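Local coordinates for protein HcgB (Methanococcus maripaludis, PDB 5D5P) that probably acts as a guanylyltransferase in the biosynthesis of the iron-guanylylpyridinol cofactor of [Fe]-hydrogenase in methanogenic archaea, at residues R121-P129 and E145-I153; T33-A43 and A89-T100. All coordinates share one frame; numbering follows the deposited sequence.

Contact 1: R121-P129 and E145-I153; sequences RILTGSVSP and ELITALERI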
loop_
_atom_site.group_PDB
_atom_site.type_symbol
_atom_site.label_atom_id
_atom_site.label_comp_id
_atom_site.label_asym_id
_atom_site.label_seq_id
_atom_site.Cartn_x
_atom_site.Cartn_y
_atom_site.Cartn_z
ATOM N N ARG A 121 -10.834 -3.364 7.531
ATOM C CA ARG A 121 -10.415 -4.151 6.365
ATOM C C ARG A 121 -10.138 -3.265 5.172
ATOM O O ARG A 121 -10.868 -2.319 4.915
ATOM C CB ARG A 121 -11.483 -5.186 6.007
ATOM C CG ARG A 121 -11.682 -6.172 7.116
ATOM C CD ARG A 121 -12.796 -7.181 6.818
ATOM N NE ARG A 121 -14.103 -6.543 6.895
ATOM C CZ ARG A 121 -15.243 -7.173 7.182
ATOM N NH1 ARG A 121 -15.275 -8.510 7.367
ATOM N NH2 ARG A 121 -16.370 -6.467 7.267
ATOM N N ILE A 122 -9.086 -3.599 4.428
ATOM C CA ILE A 122 -8.666 -2.735 3.330
ATOM C C ILE A 122 -9.339 -3.141 2.024
ATOM O O ILE A 122 -9.195 -4.275 1.581
ATOM C CB ILE A 122 -7.137 -2.794 3.163
ATOM C CG1 ILE A 122 -6.477 -2.164 4.389
ATOM C CG2 ILE A 122 -6.693 -2.055 1.889
ATOM C CD1 ILE A 122 -5.005 -2.538 4.495
ATOM N N LEU A 123 -10.062 -2.202 1.406
ATOM C CA LEU A 123 -10.854 -2.506 0.217
ATOM C C LEU A 123 -10.107 -2.176 -1.076
ATOM O O LEU A 123 -10.191 -2.891 -2.054
ATOM C CB LEU A 123 -12.184 -1.742 0.261
ATOM C CG LEU A 123 -12.986 -1.907 1.545
ATOM C CD1 LEU A 123 -14.286 -1.147 1.408
ATOM C CD2 LEU A 123 -13.304 -3.393 1.757
ATOM N N THR A 124 -9.369 -1.075 -1.047
ATOM C CA THR A 124 -8.621 -0.617 -2.215
ATOM C C THR A 124 -7.687 0.499 -1.759
ATOM O O THR A 124 -7.767 0.925 -0.622
ATOM C CB THR A 124 -9.545 -0.114 -3.339
ATOM O OG1 THR A 124 -8.755 0.213 -4.492
ATOM C CG2 THR A 124 -10.348 1.137 -2.919
ATOM N N GLY A 125 -6.814 0.973 -2.640
ATOM C CA GLY A 125 -5.817 1.952 -2.250
ATOM C C GLY A 125 -5.014 2.420 -3.460
ATOM O O GLY A 125 -5.167 1.907 -4.566
ATOM N N SER A 126 -4.141 3.401 -3.253
ATOM C CA SER A 126 -3.259 3.826 -4.319
ATOM C C SER A 126 -2.059 4.530 -3.699
ATOM O O SER A 126 -2.107 4.899 -2.528
ATOM C CB SER A 126 -3.998 4.763 -5.253
ATOM O OG SER A 126 -4.455 5.838 -4.479
ATOM N N VAL A 127 -0.988 4.694 -4.461
ATOM C CA VAL A 127 0.204 5.339 -3.902
ATOM C C VAL A 127 0.628 6.511 -4.765
ATOM O O VAL A 127 0.270 6.587 -5.927
ATOM C CB VAL A 127 1.392 4.358 -3.734
ATOM C CG1 VAL A 127 1.082 3.337 -2.633
ATOM C CG2 VAL A 127 1.748 3.702 -5.052
ATOM N N SER A 128 1.363 7.457 -4.181
ATOM C CA SER A 128 1.924 8.568 -4.931
ATOM C C SER A 128 3.342 8.842 -4.437
ATOM O O SER A 128 3.662 8.544 -3.274
ATOM C CB SER A 128 1.027 9.810 -4.768
ATOM O OG SER A 128 0.856 10.140 -3.384
ATOM N N PRO A 129 4.196 9.396 -5.303
ATOM C CA PRO A 129 5.582 9.628 -4.881
ATOM C C PRO A 129 5.696 10.746 -3.857
ATOM O O PRO A 129 4.848 11.638 -3.824
ATOM C CB PRO A 129 6.294 10.036 -6.170
ATOM C CG PRO A 129 5.356 9.634 -7.285
ATOM C CD PRO A 129 3.984 9.740 -6.723
ATOM N N GLU A 145 -5.115 10.017 -6.433
ATOM C CA GLU A 145 -5.020 8.848 -5.547
ATOM C C GLU A 145 -6.403 8.236 -5.416
ATOM O O GLU A 145 -6.566 7.016 -5.511
ATOM C CB GLU A 145 -4.483 9.209 -4.146
ATOM C CG GLU A 145 -2.981 9.490 -4.094
ATOM C CD GLU A 145 -2.552 10.122 -2.779
ATOM O OE1 GLU A 145 -3.432 10.341 -1.904
ATOM O OE2 GLU A 145 -1.338 10.410 -2.624
ATOM N N LEU A 146 -7.396 9.096 -5.205
ATOM C CA LEU A 146 -8.730 8.574 -4.879
ATOM C C LEU A 146 -9.403 7.994 -6.107
ATOM O O LEU A 146 -10.002 6.907 -6.050
ATOM C CB LEU A 146 -9.591 9.659 -4.242
ATOM C CG LEU A 146 -11.011 9.239 -3.856
ATOM C CD1 LEU A 146 -10.966 8.008 -2.978
ATOM C CD2 LEU A 146 -11.683 10.392 -3.093
ATOM N N ILE A 147 -9.297 8.708 -7.219
ATOM C CA ILE A 147 -9.869 8.238 -8.478
ATOM C C ILE A 147 -9.212 6.906 -8.872
ATOM O O ILE A 147 -9.892 5.971 -9.326
ATOM C CB ILE A 147 -9.709 9.272 -9.598
ATOM C CG1 ILE A 147 -10.631 10.463 -9.320
ATOM C CG2 ILE A 147 -10.060 8.665 -10.938
ATOM C CD1 ILE A 147 -10.531 11.556 -10.340
ATOM N N THR A 148 -7.905 6.811 -8.676
ATOM C CA THR A 148 -7.188 5.568 -8.980
ATOM C C THR A 148 -7.671 4.417 -8.096
ATOM O O THR A 148 -7.909 3.303 -8.581
ATOM C CB THR A 148 -5.656 5.749 -8.811
ATOM O OG1 THR A 148 -5.188 6.666 -9.818
ATOM C CG2 THR A 148 -4.934 4.437 -9.031
ATOM N N ALA A 149 -7.827 4.694 -6.805
ATOM C CA ALA A 149 -8.226 3.642 -5.860
ATOM C C ALA A 149 -9.631 3.158 -6.197
ATOM O O ALA A 149 -9.928 1.958 -6.082
ATOM C CB ALA A 149 -8.141 4.140 -4.414
ATOM N N LEU A 150 -10.494 4.071 -6.640
ATOM C CA LEU A 150 -11.848 3.655 -7.001
ATOM C C LEU A 150 -11.851 2.901 -8.326
ATOM O O LEU A 150 -12.511 1.876 -8.432
ATOM C CB LEU A 150 -12.798 4.849 -7.063
ATOM C CG LEU A 150 -13.080 5.495 -5.706
ATOM C CD1 LEU A 150 -13.728 6.849 -5.913
ATOM C CD2 LEU A 150 -13.958 4.610 -4.816
ATOM N N GLU A 151 -11.110 3.382 -9.329
ATOM C CA GLU A 151 -11.102 2.744 -10.647
ATOM C C GLU A 151 -10.624 1.299 -10.613
ATOM O O GLU A 151 -11.117 0.458 -11.383
ATOM C CB GLU A 151 -10.185 3.514 -11.591
ATOM C CG GLU A 151 -10.737 4.804 -12.057
ATOM C CD GLU A 151 -9.835 5.476 -13.058
ATOM O OE1 GLU A 151 -8.662 5.048 -13.186
ATOM O OE2 GLU A 151 -10.309 6.424 -13.710
ATOM N N ARG A 152 -9.691 1.013 -9.711
ATOM C CA ARG A 152 -9.107 -0.318 -9.697
ATOM C C ARG A 152 -10.024 -1.352 -9.049
ATOM O O ARG A 152 -9.758 -2.542 -9.182
ATOM C CB ARG A 152 -7.733 -0.309 -9.033
ATOM C CG ARG A 152 -7.737 0.092 -7.630
ATOM C CD ARG A 152 -6.289 0.339 -7.180
ATOM N NE ARG A 152 -5.499 -0.884 -7.029
ATOM C CZ ARG A 152 -5.659 -1.780 -6.054
ATOM N NH1 ARG A 152 -4.854 -2.835 -6.002
ATOM N NH2 ARG A 152 -6.646 -1.658 -5.155
ATOM N N ILE A 153 -11.128 -0.927 -8.409
ATOM C CA ILE A 153 -12.158 -1.902 -8.031
ATOM C C ILE A 153 -13.466 -1.678 -8.805
ATOM O O ILE A 153 -14.520 -2.193 -8.420
ATOM C CB ILE A 153 -12.436 -1.939 -6.497
ATOM C CG1 ILE A 153 -12.637 -0.547 -5.888
ATOM C CG2 ILE A 153 -11.269 -2.624 -5.810
ATOM C CD1 ILE A 153 -14.017 0.074 -6.190
#

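Contact 2: T33-A43 and A89-T100; sequences TIKSAKNVTVA and AVDSSDADLIIT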
loop_
_atom_site.group_PDB
_atom_site.type_symbol
_atom_site.label_atom_id
_atom_site.label_comp_id
_atom_site.label_asym_id
_atom_site.label_seq_id
_atom_site.Cartn_x
_atom_site.Cartn_y
_atom_site.Cartn_z
ATOM N N THR A 33 -20.121 -2.269 -0.631
ATOM C CA THR A 33 -19.723 -1.733 0.647
ATOM C C THR A 33 -19.465 -0.247 0.559
ATOM O O THR A 33 -19.830 0.507 1.455
ATOM C CB THR A 33 -18.450 -2.451 1.133
ATOM O OG1 THR A 33 -18.760 -3.839 1.316
ATOM C CG2 THR A 33 -17.954 -1.866 2.442
ATOM N N ILE A 34 -18.794 0.164 -0.514
ATOM C CA ILE A 34 -18.470 1.581 -0.721
ATOM C C ILE A 34 -19.739 2.376 -1.030
ATOM O O ILE A 34 -19.984 3.424 -0.435
ATOM C CB ILE A 34 -17.413 1.781 -1.856
ATOM C CG1 ILE A 34 -16.039 1.272 -1.399
ATOM C CG2 ILE A 34 -17.331 3.247 -2.272
ATOM C CD1 ILE A 34 -14.972 1.198 -2.498
ATOM N N LYS A 35 -20.555 1.878 -1.951
ATOM C CA LYS A 35 -21.725 2.641 -2.399
ATOM C C LYS A 35 -22.819 2.703 -1.332
ATOM O O LYS A 35 -23.608 3.638 -1.318
ATOM C CB LYS A 35 -22.258 2.065 -3.709
ATOM C CG LYS A 35 -21.304 2.282 -4.877
ATOM C CD LYS A 35 -21.805 1.593 -6.137
ATOM C CE LYS A 35 -20.996 1.982 -7.367
ATOM N NZ LYS A 35 -21.206 1.022 -8.505
ATOM N N SER A 36 -22.864 1.713 -0.438
ATOM C CA SER A 36 -23.947 1.660 0.540
ATOM C C SER A 36 -23.577 2.350 1.849
ATOM O O SER A 36 -24.401 2.424 2.762
ATOM C CB SER A 36 -24.360 0.214 0.817
ATOM O OG SER A 36 -23.415 -0.439 1.645
ATOM N N ALA A 37 -22.353 2.858 1.934
ATOM C CA ALA A 37 -21.902 3.517 3.151
ATOM C C ALA A 37 -22.812 4.690 3.517
ATOM O O ALA A 37 -23.140 5.517 2.652
ATOM C CB ALA A 37 -20.456 3.988 2.978
ATOM N N LYS A 38 -23.213 4.759 4.787
ATOM C CA LYS A 38 -24.089 5.835 5.249
ATOM C C LYS A 38 -23.340 6.914 6.003
ATOM O O LYS A 38 -23.807 8.049 6.090
ATOM C CB LYS A 38 -25.232 5.279 6.095
ATOM C CG LYS A 38 -26.012 4.244 5.319
ATOM C CD LYS A 38 -26.448 4.819 3.976
ATOM C CE LYS A 38 -27.279 3.828 3.166
ATOM N NZ LYS A 38 -27.792 4.452 1.917
ATOM N N ASN A 39 -22.192 6.545 6.568
ATOM C CA ASN A 39 -21.393 7.489 7.322
ATOM C C ASN A 39 -19.948 7.247 6.945
ATOM O O ASN A 39 -19.375 6.178 7.203
ATOM C CB ASN A 39 -21.625 7.316 8.824
ATOM C CG ASN A 39 -22.984 7.799 9.248
ATOM O OD1 ASN A 39 -23.236 8.999 9.309
ATOM N ND2 ASN A 39 -23.878 6.865 9.541
ATOM N N VAL A 40 -19.352 8.265 6.335
ATOM C CA VAL A 40 -17.992 8.154 5.833
ATOM C C VAL A 40 -17.114 9.100 6.601
ATOM O O VAL A 40 -17.447 10.267 6.718
ATOM C CB VAL A 40 -17.931 8.492 4.328
ATOM C CG1 VAL A 40 -16.499 8.447 3.820
ATOM C CG2 VAL A 40 -18.811 7.528 3.515
ATOM N N THR A 41 -15.986 8.607 7.110
ATOM C CA THR A 41 -15.032 9.462 7.804
ATOM C C THR A 41 -13.780 9.599 6.977
ATOM O O THR A 41 -13.248 8.611 6.484
ATOM C CB THR A 41 -14.680 8.907 9.210
ATOM O OG1 THR A 41 -15.800 9.075 10.087
ATOM C CG2 THR A 41 -13.491 9.662 9.821
ATOM N N VAL A 42 -13.325 10.834 6.796
ATOM C CA VAL A 42 -12.061 11.080 6.129
ATOM C C VAL A 42 -11.044 11.412 7.216
ATOM O O VAL A 42 -11.240 12.317 8.016
ATOM C CB VAL A 42 -12.152 12.217 5.099
ATOM C CG1 VAL A 42 -10.877 12.293 4.329
ATOM C CG2 VAL A 42 -13.358 11.981 4.159
ATOM N N ALA A 43 -9.978 10.632 7.257
ATOM C CA ALA A 43 -9.007 10.701 8.338
ATOM C C ALA A 43 -8.021 11.819 8.069
ATOM O O ALA A 43 -6.852 11.577 7.833
ATOM C CB ALA A 43 -8.272 9.343 8.494
ATOM N N ALA A 89 -9.662 6.236 13.079
ATOM C CA ALA A 89 -11.051 6.521 12.733
ATOM C C ALA A 89 -11.932 5.290 12.962
ATOM O O ALA A 89 -13.017 5.381 13.533
ATOM C CB ALA A 89 -11.161 7.018 11.262
ATOM N N VAL A 90 -11.455 4.132 12.530
ATOM C CA VAL A 90 -12.171 2.884 12.795
ATOM C C VAL A 90 -12.484 2.650 14.282
ATOM O O VAL A 90 -13.630 2.295 14.643
ATOM C CB VAL A 90 -11.381 1.680 12.257
ATOM C CG1 VAL A 90 -11.957 0.352 12.793
ATOM C CG2 VAL A 90 -11.357 1.718 10.738
ATOM N N ASP A 91 -11.503 2.883 15.148
ATOM C CA ASP A 91 -11.644 2.480 16.543
ATOM C C ASP A 91 -12.342 3.507 17.410
ATOM O O ASP A 91 -12.776 3.194 18.508
ATOM C CB ASP A 91 -10.264 2.160 17.128
ATOM C CG ASP A 91 -9.658 0.925 16.485
ATOM O OD1 ASP A 91 -10.406 0.173 15.811
ATOM O OD2 ASP A 91 -8.441 0.706 16.620
ATOM N N SER A 92 -12.463 4.734 16.916
ATOM C CA SER A 92 -12.984 5.784 17.766
ATOM C C SER A 92 -14.325 6.328 17.284
ATOM O O SER A 92 -14.894 7.198 17.936
ATOM C CB SER A 92 -11.950 6.928 17.875
ATOM O OG SER A 92 -11.832 7.617 16.628
ATOM N N SER A 93 -14.840 5.795 16.181
ATOM C CA SER A 93 -16.124 6.269 15.629
ATOM C C SER A 93 -16.948 5.107 15.090
ATOM O O SER A 93 -16.496 3.969 15.141
ATOM C CB SER A 93 -15.881 7.297 14.527
ATOM O OG SER A 93 -15.460 6.681 13.319
ATOM N N ASP A 94 -18.182 5.347 14.627
ATOM C CA ASP A 94 -18.880 4.233 13.979
ATOM C C ASP A 94 -19.108 4.489 12.483
ATOM O O ASP A 94 -20.173 4.200 11.940
ATOM C CB ASP A 94 -20.183 3.864 14.691
ATOM C CG ASP A 94 -19.940 2.906 15.876
ATOM O OD1 ASP A 94 -19.419 1.776 15.655
ATOM O OD2 ASP A 94 -20.289 3.267 17.024
ATOM N N ALA A 95 -18.069 5.000 11.827
ATOM C CA ALA A 95 -18.080 5.178 10.370
ATOM C C ALA A 95 -18.247 3.832 9.672
ATOM O O ALA A 95 -17.728 2.824 10.156
ATOM C CB ALA A 95 -16.787 5.862 9.908
ATOM N N ASP A 96 -18.969 3.826 8.547
ATOM C CA ASP A 96 -19.148 2.649 7.682
ATOM C C ASP A 96 -17.989 2.500 6.713
ATOM O O ASP A 96 -17.710 1.414 6.183
ATOM C CB ASP A 96 -20.416 2.762 6.830
ATOM C CG ASP A 96 -21.658 2.856 7.649
ATOM O OD1 ASP A 96 -21.705 2.216 8.721
ATOM O OD2 ASP A 96 -22.597 3.550 7.205
ATOM N N LEU A 97 -17.349 3.623 6.444
ATOM C CA LEU A 97 -16.288 3.673 5.445
ATOM C C LEU A 97 -15.281 4.716 5.904
ATOM O O LEU A 97 -15.679 5.779 6.374
ATOM C CB LEU A 97 -16.872 4.031 4.065
ATOM C CG LEU A 97 -16.036 3.639 2.842
ATOM C CD1 LEU A 97 -16.024 2.105 2.636
ATOM C CD2 LEU A 97 -16.520 4.385 1.595
ATOM N N ILE A 98 -13.999 4.395 5.793
ATOM C CA ILE A 98 -12.935 5.303 6.207
ATOM C C ILE A 98 -12.011 5.545 5.016
ATOM O O ILE A 98 -11.556 4.606 4.373
ATOM C CB ILE A 98 -12.103 4.734 7.378
ATOM C CG1 ILE A 98 -12.925 4.707 8.664
ATOM C CG2 ILE A 98 -10.836 5.595 7.624
ATOM C CD1 ILE A 98 -13.939 3.557 8.734
ATOM N N ILE A 99 -11.753 6.812 4.720
ATOM C CA ILE A 99 -10.760 7.130 3.702
ATOM C C ILE A 99 -9.591 7.776 4.385
ATOM O O ILE A 99 -9.765 8.739 5.132
ATOM C CB ILE A 99 -11.318 8.057 2.610
ATOM C CG1 ILE A 99 -12.514 7.366 1.963
ATOM C CG2 ILE A 99 -10.185 8.363 1.586
ATOM C CD1 ILE A 99 -13.285 8.247 1.114
ATOM N N THR A 100 -8.418 7.186 4.211
ATOM C CA THR A 100 -7.234 7.677 4.908
ATOM C C THR A 100 -6.098 7.895 3.949
ATOM O O THR A 100 -6.000 7.228 2.926
ATOM C CB THR A 100 -6.789 6.674 6.013
ATOM O OG1 THR A 100 -5.617 7.169 6.653
ATOM C CG2 THR A 100 -6.480 5.291 5.406
HETATM O O HOH W 1 -22.406 4.229 10.796
#

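Contact 1: R121-P129 and E145-I153
T124 turns OG1 anti to its own backbone N (chi1 -175°), while R152 sets CG between its backbone N and carbonyl carbon (chi1 62°) and bends at chi3, and the two groups meet where helix 145-151 packs on strand 122-128, the outermost strand of this chain's mixed sheet. L123 and T124 form a classic beta bulge there, both facing I115. The T124 hydroxyl works both ways: it donates to the carbonyl oxygen of A149, OG1 to O 2.6 Å, and accepts from R152, NH2 to OG1 2.9 Å, lying almost exactly in the guanidinium plane. Beyond this the guanidinium binds the second subunit, taking the carbonyls of its S109 and S128. Shortening R152 to an alanine is likely to leave those carbonyls without this donor and to cost T124 OG1 the guanidinium N-H it accepts. The helix comes closest at G125, whose carbonyl carbon lies 3.7 Å from A149 CB. I153 CG2 packs against T124 CB, 3.9 Å away. E145 extends toward S128, its OE1 paired with R101. Between them S126 OG gives its proton to E145 O at 2.6 Å; that carbonyl also takes A149 N of the helix, and the two donors reach it from opposite faces of its plane.

Contact 2: T33-A43 and A89-T100
Strands 39-43 and 97-100 run parallel at 19°, their axes 4.8 Å apart at closest, with V40 level with L97, T41 with I98 and V42 with I99. T41 grips its neighbour twice through the backbone, N to L97 O and O to I99 N, each 2.9 Å, and A43 N reaches I99 O in a nearly straight bond (174°). The entry to the pair is tied by D96, whose OD2 accepts K38 N at 2.8 Å through its anti lone pair and N39 N at 3.1 Å from above the carboxylate plane. In return N39 O takes D96 N at 2.7 Å, within the carbonyl plane. A water joins D96 OD1, D94 O and N39 ND2 on the same outer end, while N39 OD1 is held by N64 ND2. L97 carries the apolar side: with CG anti to the backbone N (chi1 -158°), its two methyls lie against I34, CD1 at CG1 and CD2 at CG2 (4.1 Å), while its CB rests on A37 CB and beside V40 CG2. On the other face T41 splits its branches, CG2 against A89 CB and OG1 over A95 CB at 3.4 Å. The T41 face thus meets the end of helix 81-92, whereas V42 and I99 pack under helix 47-57. L97 reaches I115 and L123 on strands 111-117 and 122-128, and strand 64-67 flanks 39-43 on its other side.

Contact 2 comes first along the chain, and the centres of the two contacts lie 15 Å apart on one mixed sheet. Contact 2 joins two of its parallel strands, 39-43 and 97-103; strand 111-117 then separates these from strand 122-128 of contact 1, the outermost within the chain. The two nevertheless touch directly, L123 CD1 lying 3.9 Å from L97 CD1, and by way of helix 24-35, where L123 meets T33 and I34 and I153 CD1 meets I34 CD1. Helix 47-57 also reaches both, receiving L146 of contact 1 and V42 and I99 of contact 2. Contact 2 stays within its own subunit, whereas contact 1 takes part in the subunit interface; these few apolar contacts join the two.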